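Side-chain contacts in alternansucrase (Leuconostoc mesenteroides, PDB 6HVG), which is a large multidomain enzyme of glycoside hydrolase family 70, with a TIM-barrel core, a bound calcium ion and cell-wall-binding-type repeats: residues S401-V406 against A412-R417; P438-W443 against S507-Q512; T442-K447 against T476-A481; A451-F456 against F482-A487. All coordinates share one frame; numbering follows the deposited sequence.

Contact 1 (S401-V406 against A412-R417); sequences SSFENV and ADTWYR
Phe403 carries CG anti to its carbonyl carbon (chi1 -82°), whereas Tyr416 holds CG between backbone N and carbonyl carbon (chi1 78°), and these torsions set the two side chains alongside each other, pointing the same way. The pair forms a single antiparallel beta bridge, added to the edge of strand 415-416 that does not face strand 437-438. Its pattern is that of a non-hydrogen-bonded pair, because the bonds flank it: Arg417 N gives to Ser402 O at 2.7 Å, and Glu404 N to Trp415 O at 3.0 Å, the latter almost straight. The Phe403 and Tyr416 rings are near parallel (19°) but slid apart, with centroids separated by 5.8 Å, so they barely overlap; the real touch is Phe403 CD1 on Tyr416 CB at 3.5 Å. The Tyr416 hydroxyl bonds to Asn393 O and Thr442 OG1.

The extended Glu404 chain runs beside Trp415. Its OE1 takes a weak bond from Trp415 N (3.3 Å), while OE2 pairs with Arg502 in a salt bridge; as Arg502 also makes a cation-pi contact with Trp415, the carboxylate and the indole share one cation. At the far end Thr414 OG1, which also bonds to Thr411 N, donates to Glu404 O at 3.0 Å from above the carbonyl plane.

Contact 2 (P438-W443 against S507-Q512); sequences PLLMTW and SFVKTQ
Leu440 crosses to helix 499-511 and meets Phe508 and Val509 through one methyl group. The side chain can be followed outward from CB, which is directed at the helix but still lies 5.1 Å from Phe508 CE2. CG, anti to the carbonyl carbon (chi1 -64°), is only slightly closer to that atom. The second torsion, 174°, then extends CD1 away from the backbone, and this methyl closes the gap: it lies 3.7 Å from Phe508 CE2 and 3.9 Å from Phe508 CD2. Since it sits in the plane of the ring, it meets the ring edge rather than a face. Leu440 CD1 is also 4.1 Å from Val509 CG2, and Ala412 O of the preceding loop packs on the same methyl. In the other branch, Leu440 CD2 stays 5.0 Å from Phe508 CE2.

Both helix residues have further neighbours. Phe508 meets the Phe456 ring with planes at about 40° and touches Asn452, whereas Val509 rests on Trp515 and Ala412. The contact therefore joins the loop after strand 437-438 to the last turn of helix 499-511, with the closest CA atoms, those of Leu440 and Val509, 9.6 Å apart. All three touching residues are buried and meet by carbon alone, which implies dispersion and the exclusion of water, with no polar bond between them to fix a direction.

Contact 3 (T442-K447 against T476-A481); sequences TWWPDK and TLNDAA
Trp444 and Lys447 are the residues through which the loop before helix 447-462, and that helix's first residue, meet helix 474-495. In sequence order, Thr442 comes first and turns its side chain away, yet its carbonyl carbon lies 3.4 Å above one face of the Trp444 ring. Trp444, with CG anti to the carbonyl carbon (chi1 -55°), sends its six-membered ring to the helix: Trp444 CH2 is 3.4 Å from Ala481 CB and CZ2 3.7 Å, an oblique approach. CZ3 of the same indole comes within 4.0 Å of Asn478 OD1, the ring and amide planes being 27° apart; that oxygen is bonded to Gln450 NE2. Asp446 is the N-cap of helix 447-462 and also bonds to Trp1265. Lys447 bends at its third torsion (81°), bringing CE to 3.8 Å from Leu477 CD1, and the two side chains cross at about a right angle; NZ bonds to Ala470 O and Gln380 OE1. The Tyr453 ring packs Trp444 against helix 447-462. With Trp444 on Ala481, and Lys447, Gln450 and Leu454 on Leu477, the loop and the first turns of helix 447-462 together cover one flank of helix 474-495.

Contact 4 (A451-F456 against F482-A487); sequences ANYLNF and FVIQTA
Helix 447-462 packs here against helix 474-495, a helix pair within the family 70 region, and Ile484 is the residue inserted between them. The closest CA atoms, those of Leu454 and Ile484, are 7.5 Å apart. Ile484 points at the partner helix and uses both of its branches. CG2, anti to the backbone N, meets Tyr453 OH at 3.8 Å, and CG1 meets Leu454 CD2 at 4.1 Å. Tyr453, with CG also anti to its backbone N (chi1 163°), slides past Ile484 in the opposite direction; Tyr453 CZ is 4.4 Å from Ile484 CG2, so it is the phenol end that touches. Ile484 further touches Met457, Ser458 and Leu462 on helix 447-462, about one and two turns beyond Leu454, and Tyr453 touches Ile488. One methyl and one methylene of Ile484 against a leucine methyl and the end of a phenol make a buried interface held by dispersion, in which the hydroxyl oxygen serves as a packing atom toward Ile484.

All four contacts are buried in their own surroundings, though some 33 to 42 Å from the centre of the chain. Contact 1 differs most in chemistry: backbone bonds join a loop to a strand edge, with charged and hydroxyl side chains helping, whereas contacts 2, 3 and 4 are made mainly by carbon. Contacts 2 and 3 begin from the same loop, and their first segments overlap at Thr442 and Trp443, but they lead to successive helices, 499-511 and 474-495. Contacts 3 and 4 both use helix 474-495, and Leu454 of helix 447-462 packs on its Ala480 and Ala481. Contact 1 joins contact 2 through Thr414 with Leu439, and Gln512 with Asn452 joins contacts 2 and 4.

Contact 1 (S401-V406 against A412-R417)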
loop_
_atom_site.group_PDB
_atom_site.type_symbol
_atom_site.label_atom_id
_atom_site.label_comp_id
_atom_site.label_asym_id
_atom_site.label_seq_id
_atom_site.Cartn_x
_atom_site.Cartn_y
_atom_site.Cartn_z
ATOM N N SER A 401 -4.853 33.456 -25.912
ATOM C CA SER A 401 -3.637 34.209 -26.276
ATOM C C SER A 401 -2.959 34.804 -25.061
ATOM O O SER A 401 -1.766 34.600 -24.841
ATOM C CB SER A 401 -3.949 35.350 -27.238
ATOM O OG SER A 401 -4.338 34.848 -28.494
ATOM N N SER A 402 -3.743 35.532 -24.273
ATOM C CA SER A 402 -3.224 36.319 -23.147
ATOM C C SER A 402 -3.209 35.591 -21.804
ATOM O O SER A 402 -2.754 36.164 -20.817
ATOM C CB SER A 402 -4.026 37.616 -23.015
ATOM O OG SER A 402 -3.767 38.453 -24.110
ATOM N N PHE A 403 -3.696 34.347 -21.765
ATOM C CA PHE A 403 -3.761 33.569 -20.514
ATOM C C PHE A 403 -3.238 32.153 -20.683
ATOM O O PHE A 403 -3.748 31.412 -21.512
ATOM C CB PHE A 403 -5.213 33.455 -20.048
ATOM C CG PHE A 403 -5.729 34.651 -19.297
ATOM C CD1 PHE A 403 -5.330 34.877 -18.006
ATOM C CD2 PHE A 403 -6.651 35.518 -19.884
ATOM C CE1 PHE A 403 -5.818 35.957 -17.316
ATOM C CE2 PHE A 403 -7.146 36.594 -19.196
ATOM C CZ PHE A 403 -6.732 36.814 -17.907
ATOM N N GLU A 404 -2.248 31.768 -19.885
ATOM C CA GLU A 404 -1.834 30.365 -19.815
ATOM C C GLU A 404 -2.942 29.600 -19.121
ATOM O O GLU A 404 -3.456 30.048 -18.097
ATOM C CB GLU A 404 -0.507 30.205 -19.053
ATOM C CG GLU A 404 0.721 30.708 -19.823
ATOM C CD GLU A 404 2.009 30.667 -19.010
ATOM O OE1 GLU A 404 1.989 30.286 -17.819
ATOM O OE2 GLU A 404 3.070 30.993 -19.579
ATOM N N ASN A 405 -3.302 28.440 -19.651
ATOM C CA ASN A 405 -4.495 27.741 -19.187
ATOM C C ASN A 405 -4.514 26.253 -19.500
ATOM O O ASN A 405 -3.689 25.746 -20.236
ATOM C CB ASN A 405 -5.718 28.386 -19.825
ATOM C CG ASN A 405 -5.825 28.091 -21.309
ATOM O OD1 ASN A 405 -6.734 27.383 -21.762
ATOM N ND2 ASN A 405 -4.916 28.641 -22.074
ATOM N N VAL A 406 -5.493 25.571 -18.923
ATOM C CA VAL A 406 -5.815 24.184 -19.242
ATOM C C VAL A 406 -7.312 24.151 -19.523
ATOM O O VAL A 406 -8.121 24.532 -18.674
ATOM C CB VAL A 406 -5.487 23.259 -18.062
ATOM C CG1 VAL A 406 -5.659 21.789 -18.449
ATOM C CG2 VAL A 406 -4.071 23.529 -17.550
ATOM N N ALA A 412 -3.222 28.329 -10.373
ATOM C CA ALA A 412 -2.474 29.195 -9.458
ATOM C C ALA A 412 -1.165 29.742 -10.079
ATOM O O ALA A 412 -0.775 30.888 -9.831
ATOM C CB ALA A 412 -2.168 28.447 -8.162
ATOM N N ASP A 413 -0.504 28.918 -10.888
ATOM C CA ASP A 413 0.781 29.271 -11.504
ATOM C C ASP A 413 0.617 29.801 -12.926
ATOM O O ASP A 413 1.581 29.897 -13.693
ATOM C CB ASP A 413 1.714 28.055 -11.495
ATOM C CG ASP A 413 1.116 26.850 -12.220
ATOM O OD1 ASP A 413 -0.025 26.930 -12.710
ATOM O OD2 ASP A 413 1.789 25.826 -12.299
ATOM N N THR A 414 -0.619 30.146 -13.296
ATOM C CA THR A 414 -0.910 30.833 -14.572
ATOM C C THR A 414 -0.185 32.152 -14.662
ATOM O O THR A 414 -0.142 32.917 -13.694
ATOM C CB THR A 414 -2.421 31.134 -14.730
ATOM O OG1 THR A 414 -3.114 29.953 -15.120
ATOM C CG2 THR A 414 -2.671 32.184 -15.816
ATOM N N TRP A 415 0.385 32.400 -15.837
ATOM C CA TRP A 415 0.883 33.703 -16.221
ATOM C C TRP A 415 -0.044 34.250 -17.301
ATOM O O TRP A 415 -0.616 33.476 -18.078
ATOM C CB TRP A 415 2.317 33.584 -16.742
ATOM C CG TRP A 415 3.345 33.344 -15.666
ATOM C CD1 TRP A 415 3.212 32.552 -14.558
ATOM C CD2 TRP A 415 4.666 33.893 -15.609
ATOM N NE1 TRP A 415 4.348 32.602 -13.811
ATOM C CE2 TRP A 415 5.260 33.415 -14.436
ATOM C CE3 TRP A 415 5.399 34.747 -16.430
ATOM C CZ2 TRP A 415 6.565 33.763 -14.060
ATOM C CZ3 TRP A 415 6.703 35.099 -16.053
ATOM C CH2 TRP A 415 7.267 34.594 -14.890
ATOM N N TYR A 416 -0.194 35.579 -17.331
ATOM C CA TYR A 416 -1.047 36.257 -18.303
ATOM C C TYR A 416 -0.316 37.437 -18.941
ATOM O O TYR A 416 0.775 37.804 -18.501
ATOM C CB TYR A 416 -2.374 36.704 -17.665
ATOM C CG TYR A 416 -2.297 37.947 -16.818
ATOM C CD1 TYR A 416 -1.618 37.953 -15.619
ATOM C CD2 TYR A 416 -2.911 39.134 -17.227
ATOM C CE1 TYR A 416 -1.542 39.100 -14.847
ATOM C CE2 TYR A 416 -2.850 40.282 -16.452
ATOM C CZ TYR A 416 -2.163 40.257 -15.265
ATOM O OH TYR A 416 -2.095 41.393 -14.488
ATOM N N ARG A 417 -0.915 38.013 -19.985
ATOM C CA ARG A 417 -0.353 39.168 -20.668
ATOM C C ARG A 417 -1.070 40.424 -20.209
ATOM O O ARG A 417 -2.205 40.649 -20.610
ATOM C CB ARG A 417 -0.493 39.012 -22.189
ATOM C CG ARG A 417 0.153 40.139 -22.992
ATOM C CD ARG A 417 -0.280 40.161 -24.450
ATOM N NE ARG A 417 0.378 41.247 -25.190
ATOM C CZ ARG A 417 0.147 41.548 -26.466
ATOM N NH1 ARG A 417 -0.746 40.865 -27.171
ATOM N NH2 ARG A 417 0.822 42.535 -27.036
#

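Contact 2 (P438-W443 against S507-Q512)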
loop_
_atom_site.group_PDB
_atom_site.type_symbol
_atom_site.label_atom_id
_atom_site.label_comp_id
_atom_site.label_asym_id
_atom_site.label_seq_id
_atom_site.Cartn_x
_atom_site.Cartn_y
_atom_site.Cartn_z
ATOM N N PRO A 438 3.042 36.694 -14.030
ATOM C CA PRO A 438 2.247 35.818 -13.185
ATOM C C PRO A 438 0.977 36.488 -12.725
ATOM O O PRO A 438 1.002 37.633 -12.279
ATOM C CB PRO A 438 3.158 35.526 -11.970
ATOM C CG PRO A 438 4.200 36.548 -12.008
ATOM C CD PRO A 438 4.322 37.053 -13.408
ATOM N N LEU A 439 -0.119 35.747 -12.783
ATOM C CA LEU A 439 -1.397 36.213 -12.309
ATOM C C LEU A 439 -1.315 36.698 -10.867
ATOM O O LEU A 439 -1.950 37.685 -10.492
ATOM C CB LEU A 439 -2.427 35.084 -12.422
ATOM C CG LEU A 439 -3.895 35.457 -12.218
ATOM C CD1 LEU A 439 -4.395 36.484 -13.223
ATOM C CD2 LEU A 439 -4.731 34.205 -12.306
ATOM N N LEU A 440 -0.542 36.002 -10.048
ATOM C CA LEU A 440 -0.408 36.343 -8.632
ATOM C C LEU A 440 0.368 37.640 -8.331
ATOM O O LEU A 440 0.464 38.050 -7.166
ATOM C CB LEU A 440 0.218 35.171 -7.861
ATOM C CG LEU A 440 -0.577 33.853 -7.788
ATOM C CD1 LEU A 440 0.244 32.763 -7.118
ATOM C CD2 LEU A 440 -1.884 34.042 -7.032
ATOM N N MET A 441 0.893 38.287 -9.366
ATOM C CA MET A 441 1.468 39.635 -9.241
ATOM C C MET A 441 0.378 40.697 -9.089
ATOM O O MET A 441 0.634 41.765 -8.533
ATOM C CB MET A 441 2.356 39.945 -10.464
ATOM C CG MET A 441 3.200 41.220 -10.373
ATOM S SD MET A 441 4.238 41.524 -11.835
ATOM C CE MET A 441 3.012 42.005 -13.050
ATOM N N THR A 442 -0.825 40.380 -9.579
ATOM C CA THR A 442 -1.938 41.310 -9.727
ATOM C C THR A 442 -3.251 40.854 -9.089
ATOM O O THR A 442 -4.081 41.682 -8.733
ATOM C CB THR A 442 -2.175 41.547 -11.227
ATOM O OG1 THR A 442 -1.024 42.222 -11.767
ATOM C CG2 THR A 442 -3.437 42.394 -11.480
ATOM N N TRP A 443 -3.467 39.553 -8.946
ATOM C CA TRP A 443 -4.735 39.041 -8.413
ATOM C C TRP A 443 -4.496 37.914 -7.416
ATOM O O TRP A 443 -3.487 37.241 -7.478
ATOM C CB TRP A 443 -5.624 38.555 -9.560
ATOM C CG TRP A 443 -6.860 37.861 -9.129
ATOM C CD1 TRP A 443 -8.104 38.401 -8.978
ATOM C CD2 TRP A 443 -6.976 36.482 -8.778
ATOM N NE1 TRP A 443 -8.989 37.445 -8.547
ATOM C CE2 TRP A 443 -8.320 36.256 -8.411
ATOM C CE3 TRP A 443 -6.070 35.421 -8.713
ATOM C CZ2 TRP A 443 -8.783 35.003 -7.995
ATOM C CZ3 TRP A 443 -6.529 34.176 -8.295
ATOM C CH2 TRP A 443 -7.870 33.977 -7.944
ATOM N N SER A 507 7.399 27.758 -6.290
ATOM C CA SER A 507 7.687 27.470 -4.890
ATOM C C SER A 507 6.627 28.000 -3.945
ATOM O O SER A 507 6.243 27.317 -2.993
ATOM C CB SER A 507 9.056 28.040 -4.484
ATOM O OG SER A 507 10.092 27.277 -5.050
ATOM N N PHE A 508 6.193 29.236 -4.186
ATOM C CA PHE A 508 5.186 29.850 -3.352
ATOM C C PHE A 508 3.871 29.087 -3.430
ATOM O O PHE A 508 3.195 28.885 -2.409
ATOM C CB PHE A 508 4.945 31.298 -3.735
ATOM C CG PHE A 508 3.648 31.819 -3.212
ATOM C CD1 PHE A 508 3.439 31.948 -1.851
ATOM C CD2 PHE A 508 2.621 32.112 -4.082
ATOM C CE1 PHE A 508 2.237 32.394 -1.373
ATOM C CE2 PHE A 508 1.418 32.547 -3.613
ATOM C CZ PHE A 508 1.230 32.696 -2.255
ATOM N N VAL A 509 3.523 28.669 -4.641
ATOM C CA VAL A 509 2.268 27.975 -4.884
ATOM C C VAL A 509 2.167 26.680 -4.088
ATOM O O VAL A 509 1.099 26.357 -3.588
ATOM C CB VAL A 509 2.067 27.696 -6.391
ATOM C CG1 VAL A 509 0.926 26.727 -6.640
ATOM C CG2 VAL A 509 1.802 28.994 -7.134
ATOM N N LYS A 510 3.265 25.935 -3.989
ATOM C CA LYS A 510 3.284 24.648 -3.282
ATOM C C LYS A 510 3.144 24.817 -1.762
ATOM O O LYS A 510 2.708 23.915 -1.051
ATOM C CB LYS A 510 4.575 23.890 -3.603
ATOM C CG LYS A 510 4.694 23.400 -5.045
ATOM C CD LYS A 510 6.109 22.844 -5.286
ATOM C CE LYS A 510 6.337 22.454 -6.754
ATOM N NZ LYS A 510 7.169 21.217 -6.933
ATOM N N THR A 511 3.500 25.993 -1.281
ATOM C CA THR A 511 3.323 26.386 0.107
ATOM C C THR A 511 1.869 26.415 0.592
ATOM O O THR A 511 1.602 26.167 1.764
ATOM C CB THR A 511 3.929 27.801 0.285
ATOM O OG1 THR A 511 5.345 27.714 0.156
ATOM C CG2 THR A 511 3.621 28.400 1.641
ATOM N N GLN A 512 0.940 26.742 -0.297
ATOM C CA GLN A 512 -0.462 26.946 0.067
ATOM C C GLN A 512 -1.262 25.655 0.056
ATOM O O GLN A 512 -1.266 24.927 -0.930
ATOM C CB GLN A 512 -1.121 27.926 -0.908
ATOM C CG GLN A 512 -0.389 29.239 -1.057
ATOM C CD GLN A 512 -0.346 29.981 0.239
ATOM O OE1 GLN A 512 -1.358 30.531 0.678
ATOM N NE2 GLN A 512 0.815 29.998 0.876
#

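Contact 3 (T442-K447 against T476-A481)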
loop_
_atom_site.group_PDB
_atom_site.type_symbol
_atom_site.label_atom_id
_atom_site.label_comp_id
_atom_site.label_asym_id
_atom_site.label_seq_id
_atom_site.Cartn_x
_atom_site.Cartn_y
_atom_site.Cartn_z
ATOM N N THR A 442 -0.825 40.380 -9.579
ATOM C CA THR A 442 -1.938 41.310 -9.727
ATOM C C THR A 442 -3.251 40.854 -9.089
ATOM O O THR A 442 -4.081 41.682 -8.733
ATOM C CB THR A 442 -2.175 41.547 -11.227
ATOM O OG1 THR A 442 -1.024 42.222 -11.767
ATOM C CG2 THR A 442 -3.437 42.394 -11.480
ATOM N N TRP A 443 -3.467 39.553 -8.946
ATOM C CA TRP A 443 -4.735 39.041 -8.413
ATOM C C TRP A 443 -4.496 37.914 -7.416
ATOM O O TRP A 443 -3.487 37.241 -7.478
ATOM C CB TRP A 443 -5.624 38.555 -9.560
ATOM C CG TRP A 443 -6.860 37.861 -9.129
ATOM C CD1 TRP A 443 -8.104 38.401 -8.978
ATOM C CD2 TRP A 443 -6.976 36.482 -8.778
ATOM N NE1 TRP A 443 -8.989 37.445 -8.547
ATOM C CE2 TRP A 443 -8.320 36.256 -8.411
ATOM C CE3 TRP A 443 -6.070 35.421 -8.713
ATOM C CZ2 TRP A 443 -8.783 35.003 -7.995
ATOM C CZ3 TRP A 443 -6.529 34.176 -8.295
ATOM C CH2 TRP A 443 -7.870 33.977 -7.944
ATOM N N TRP A 444 -5.423 37.752 -6.475
ATOM C CA TRP A 444 -5.366 36.698 -5.486
ATOM C C TRP A 444 -6.793 36.163 -5.238
ATOM O O TRP A 444 -7.763 36.899 -5.401
ATOM C CB TRP A 444 -4.735 37.270 -4.197
ATOM C CG TRP A 444 -3.411 37.884 -4.478
ATOM C CD1 TRP A 444 -2.201 37.270 -4.409
ATOM C CD2 TRP A 444 -3.152 39.222 -4.952
ATOM N NE1 TRP A 444 -1.210 38.135 -4.801
ATOM C CE2 TRP A 444 -1.769 39.340 -5.141
ATOM C CE3 TRP A 444 -3.952 40.314 -5.246
ATOM C CZ2 TRP A 444 -1.169 40.520 -5.600
ATOM C CZ3 TRP A 444 -3.352 41.484 -5.695
ATOM C CH2 TRP A 444 -1.983 41.577 -5.866
ATOM N N PRO A 445 -6.925 34.898 -4.824
ATOM C CA PRO A 445 -8.225 34.340 -4.507
ATOM C C PRO A 445 -8.868 34.916 -3.250
ATOM O O PRO A 445 -10.093 34.974 -3.166
ATOM C CB PRO A 445 -7.933 32.860 -4.327
ATOM C CG PRO A 445 -6.506 32.787 -3.944
ATOM C CD PRO A 445 -5.842 33.919 -4.646
ATOM N N ASP A 446 -8.056 35.340 -2.296
ATOM C CA ASP A 446 -8.522 35.791 -0.973
ATOM C C ASP A 446 -7.395 36.601 -0.290
ATOM O O ASP A 446 -6.255 36.605 -0.733
ATOM C CB ASP A 446 -8.949 34.588 -0.108
ATOM C CG ASP A 446 -8.011 33.363 -0.284
ATOM O OD1 ASP A 446 -6.836 33.444 0.134
ATOM O OD2 ASP A 446 -8.445 32.345 -0.880
ATOM N N LYS A 447 -7.716 37.260 0.808
ATOM C CA LYS A 447 -6.743 38.076 1.520
ATOM C C LYS A 447 -5.627 37.276 2.187
ATOM O O LYS A 447 -4.488 37.715 2.198
ATOM C CB LYS A 447 -7.451 38.948 2.557
ATOM C CG LYS A 447 -8.146 40.135 1.918
ATOM C CD LYS A 447 -8.949 40.913 2.923
ATOM C CE LYS A 447 -8.088 41.838 3.718
ATOM N NZ LYS A 447 -8.808 42.285 4.942
ATOM N N THR A 476 -3.966 48.346 2.104
ATOM C CA THR A 476 -2.577 48.133 2.466
ATOM C C THR A 476 -1.966 46.977 1.681
ATOM O O THR A 476 -0.842 47.092 1.210
ATOM C CB THR A 476 -2.421 47.847 3.970
ATOM O OG1 THR A 476 -2.927 48.960 4.725
ATOM C CG2 THR A 476 -0.946 47.607 4.335
ATOM N N LEU A 477 -2.703 45.876 1.526
ATOM C CA LEU A 477 -2.186 44.708 0.822
ATOM C C LEU A 477 -1.958 45.006 -0.651
ATOM O O LEU A 477 -0.928 44.627 -1.209
ATOM C CB LEU A 477 -3.136 43.525 0.964
ATOM C CG LEU A 477 -3.340 42.959 2.377
ATOM C CD1 LEU A 477 -4.531 42.026 2.356
ATOM C CD2 LEU A 477 -2.116 42.224 2.873
ATOM N N ASN A 478 -2.899 45.702 -1.268
ATOM C CA ASN A 478 -2.770 46.090 -2.676
ATOM C C ASN A 478 -1.619 47.073 -2.914
ATOM O O ASN A 478 -0.915 46.968 -3.912
ATOM C CB ASN A 478 -4.095 46.667 -3.191
ATOM C CG ASN A 478 -5.183 45.610 -3.336
ATOM O OD1 ASN A 478 -4.881 44.445 -3.491
ATOM N ND2 ASN A 478 -6.431 46.015 -3.285
ATOM N N ASP A 479 -1.428 48.025 -2.000
ATOM C CA ASP A 479 -0.275 48.943 -2.064
ATOM C C ASP A 479 1.034 48.147 -1.968
ATOM O O ASP A 479 1.995 48.426 -2.684
ATOM C CB ASP A 479 -0.317 49.977 -0.926
ATOM C CG ASP A 479 -1.343 51.067 -1.147
ATOM O OD1 ASP A 479 -1.908 51.154 -2.254
ATOM O OD2 ASP A 479 -1.595 51.856 -0.199
ATOM N N ALA A 480 1.061 47.157 -1.073
ATOM C CA ALA A 480 2.226 46.306 -0.880
ATOM C C ALA A 480 2.475 45.399 -2.078
ATOM O O ALA A 480 3.619 45.083 -2.376
ATOM C CB ALA A 480 2.075 45.475 0.383
ATOM N N ALA A 481 1.417 45.001 -2.768
ATOM C CA ALA A 481 1.558 44.220 -3.994
ATOM C C ALA A 481 2.268 45.008 -5.076
ATOM O O ALA A 481 3.056 44.456 -5.814
ATOM C CB ALA A 481 0.194 43.749 -4.474
#

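Contact 4 (A451-F456 against F482-A487)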
loop_
_atom_site.group_PDB
_atom_site.type_symbol
_atom_site.label_atom_id
_atom_site.label_comp_id
_atom_site.label_asym_id
_atom_site.label_seq_id
_atom_site.Cartn_x
_atom_site.Cartn_y
_atom_site.Cartn_z
ATOM N N ALA A 451 -1.814 37.990 1.466
ATOM C CA ALA A 451 -0.869 38.316 2.529
ATOM C C ALA A 451 0.310 37.351 2.525
ATOM O O ALA A 451 1.452 37.749 2.806
ATOM C CB ALA A 451 -1.550 38.312 3.884
ATOM N N ASN A 452 0.033 36.085 2.220
ATOM C CA ASN A 452 1.095 35.078 2.176
ATOM C C ASN A 452 2.032 35.309 0.992
ATOM O O ASN A 452 3.248 35.216 1.142
ATOM C CB ASN A 452 0.518 33.664 2.136
ATOM C CG ASN A 452 -0.090 33.238 3.459
ATOM O OD1 ASN A 452 0.182 33.817 4.496
ATOM N ND2 ASN A 452 -0.900 32.204 3.426
ATOM N N TYR A 453 1.465 35.625 -0.167
ATOM C CA TYR A 453 2.251 35.973 -1.339
ATOM C C TYR A 453 3.184 37.129 -1.025
ATOM O O TYR A 453 4.361 37.055 -1.319
ATOM C CB TYR A 453 1.342 36.352 -2.508
ATOM C CG TYR A 453 2.030 37.104 -3.633
ATOM C CD1 TYR A 453 2.684 36.431 -4.656
ATOM C CD2 TYR A 453 2.014 38.476 -3.681
ATOM C CE1 TYR A 453 3.301 37.116 -5.693
ATOM C CE2 TYR A 453 2.632 39.180 -4.710
ATOM C CZ TYR A 453 3.267 38.501 -5.717
ATOM O OH TYR A 453 3.869 39.227 -6.714
ATOM N N LEU A 454 2.653 38.190 -0.421
ATOM C CA LEU A 454 3.436 39.379 -0.099
ATOM C C LEU A 454 4.571 39.066 0.848
ATOM O O LEU A 454 5.706 39.477 0.593
ATOM C CB LEU A 454 2.567 40.474 0.528
ATOM C CG LEU A 454 1.526 41.064 -0.410
ATOM C CD1 LEU A 454 0.585 41.940 0.385
ATOM C CD2 LEU A 454 2.147 41.876 -1.544
ATOM N N ASN A 455 4.280 38.320 1.911
ATOM C CA ASN A 455 5.318 37.917 2.856
ATOM C C ASN A 455 6.391 37.018 2.206
ATOM O O ASN A 455 7.573 37.168 2.485
ATOM C CB ASN A 455 4.715 37.190 4.048
ATOM C CG ASN A 455 3.870 38.083 4.902
ATOM O OD1 ASN A 455 3.871 39.297 4.745
ATOM N ND2 ASN A 455 3.145 37.494 5.820
ATOM N N PHE A 456 5.981 36.086 1.352
ATOM C CA PHE A 456 6.919 35.190 0.683
ATOM C C PHE A 456 7.862 35.940 -0.282
ATOM O O PHE A 456 9.073 35.741 -0.243
ATOM C CB PHE A 456 6.150 34.105 -0.059
ATOM C CG PHE A 456 7.016 33.093 -0.743
ATOM C CD1 PHE A 456 7.487 31.996 -0.049
ATOM C CD2 PHE A 456 7.292 33.193 -2.099
ATOM C CE1 PHE A 456 8.253 31.034 -0.686
ATOM C CE2 PHE A 456 8.074 32.248 -2.739
ATOM C CZ PHE A 456 8.568 31.180 -2.019
ATOM N N PHE A 482 1.988 46.305 -5.152
ATOM C CA PHE A 482 2.570 47.153 -6.189
ATOM C C PHE A 482 4.045 47.463 -5.950
ATOM O O PHE A 482 4.815 47.454 -6.904
ATOM C CB PHE A 482 1.773 48.437 -6.369
ATOM C CG PHE A 482 2.203 49.240 -7.560
ATOM C CD1 PHE A 482 1.937 48.796 -8.856
ATOM C CD2 PHE A 482 2.899 50.442 -7.395
ATOM C CE1 PHE A 482 2.343 49.542 -9.962
ATOM C CE2 PHE A 482 3.310 51.187 -8.492
ATOM C CZ PHE A 482 3.034 50.735 -9.775
ATOM N N VAL A 483 4.454 47.674 -4.697
ATOM C CA VAL A 483 5.886 47.846 -4.421
ATOM C C VAL A 483 6.639 46.546 -4.739
ATOM O O VAL A 483 7.772 46.595 -5.191
ATOM C CB VAL A 483 6.225 48.361 -2.989
ATOM C CG1 VAL A 483 5.445 49.609 -2.684
ATOM C CG2 VAL A 483 5.960 47.327 -1.926
ATOM N N ILE A 484 6.003 45.391 -4.543
ATOM C CA ILE A 484 6.567 44.107 -4.980
ATOM C C ILE A 484 6.593 44.003 -6.501
ATOM O O ILE A 484 7.564 43.493 -7.063
ATOM C CB ILE A 484 5.788 42.894 -4.411
ATOM C CG1 ILE A 484 5.895 42.838 -2.880
ATOM C CG2 ILE A 484 6.291 41.581 -5.004
ATOM C CD1 ILE A 484 7.259 42.436 -2.353
ATOM N N GLN A 485 5.551 44.495 -7.172
ATOM C CA GLN A 485 5.537 44.475 -8.639
ATOM C C GLN A 485 6.701 45.284 -9.198
ATOM O O GLN A 485 7.396 44.833 -10.103
ATOM C CB GLN A 485 4.209 44.997 -9.213
ATOM C CG GLN A 485 4.221 45.128 -10.738
ATOM C CD GLN A 485 2.859 45.421 -11.341
ATOM O OE1 GLN A 485 1.856 45.471 -10.636
ATOM N NE2 GLN A 485 2.824 45.618 -12.658
ATOM N N THR A 486 6.900 46.479 -8.651
ATOM C CA THR A 486 7.992 47.342 -9.054
ATOM C C THR A 486 9.316 46.559 -8.878
ATOM O O THR A 486 10.087 46.386 -9.819
ATOM C CB THR A 486 7.957 48.675 -8.256
ATOM O OG1 THR A 486 6.843 49.458 -8.704
ATOM C CG2 THR A 486 9.255 49.479 -8.429
ATOM N N ALA A 487 9.540 46.035 -7.684
ATOM C CA ALA A 487 10.756 45.277 -7.399
ATOM C C ALA A 487 10.943 44.119 -8.353
ATOM O O ALA A 487 12.068 43.801 -8.717
ATOM C CB ALA A 487 10.741 44.779 -5.962
#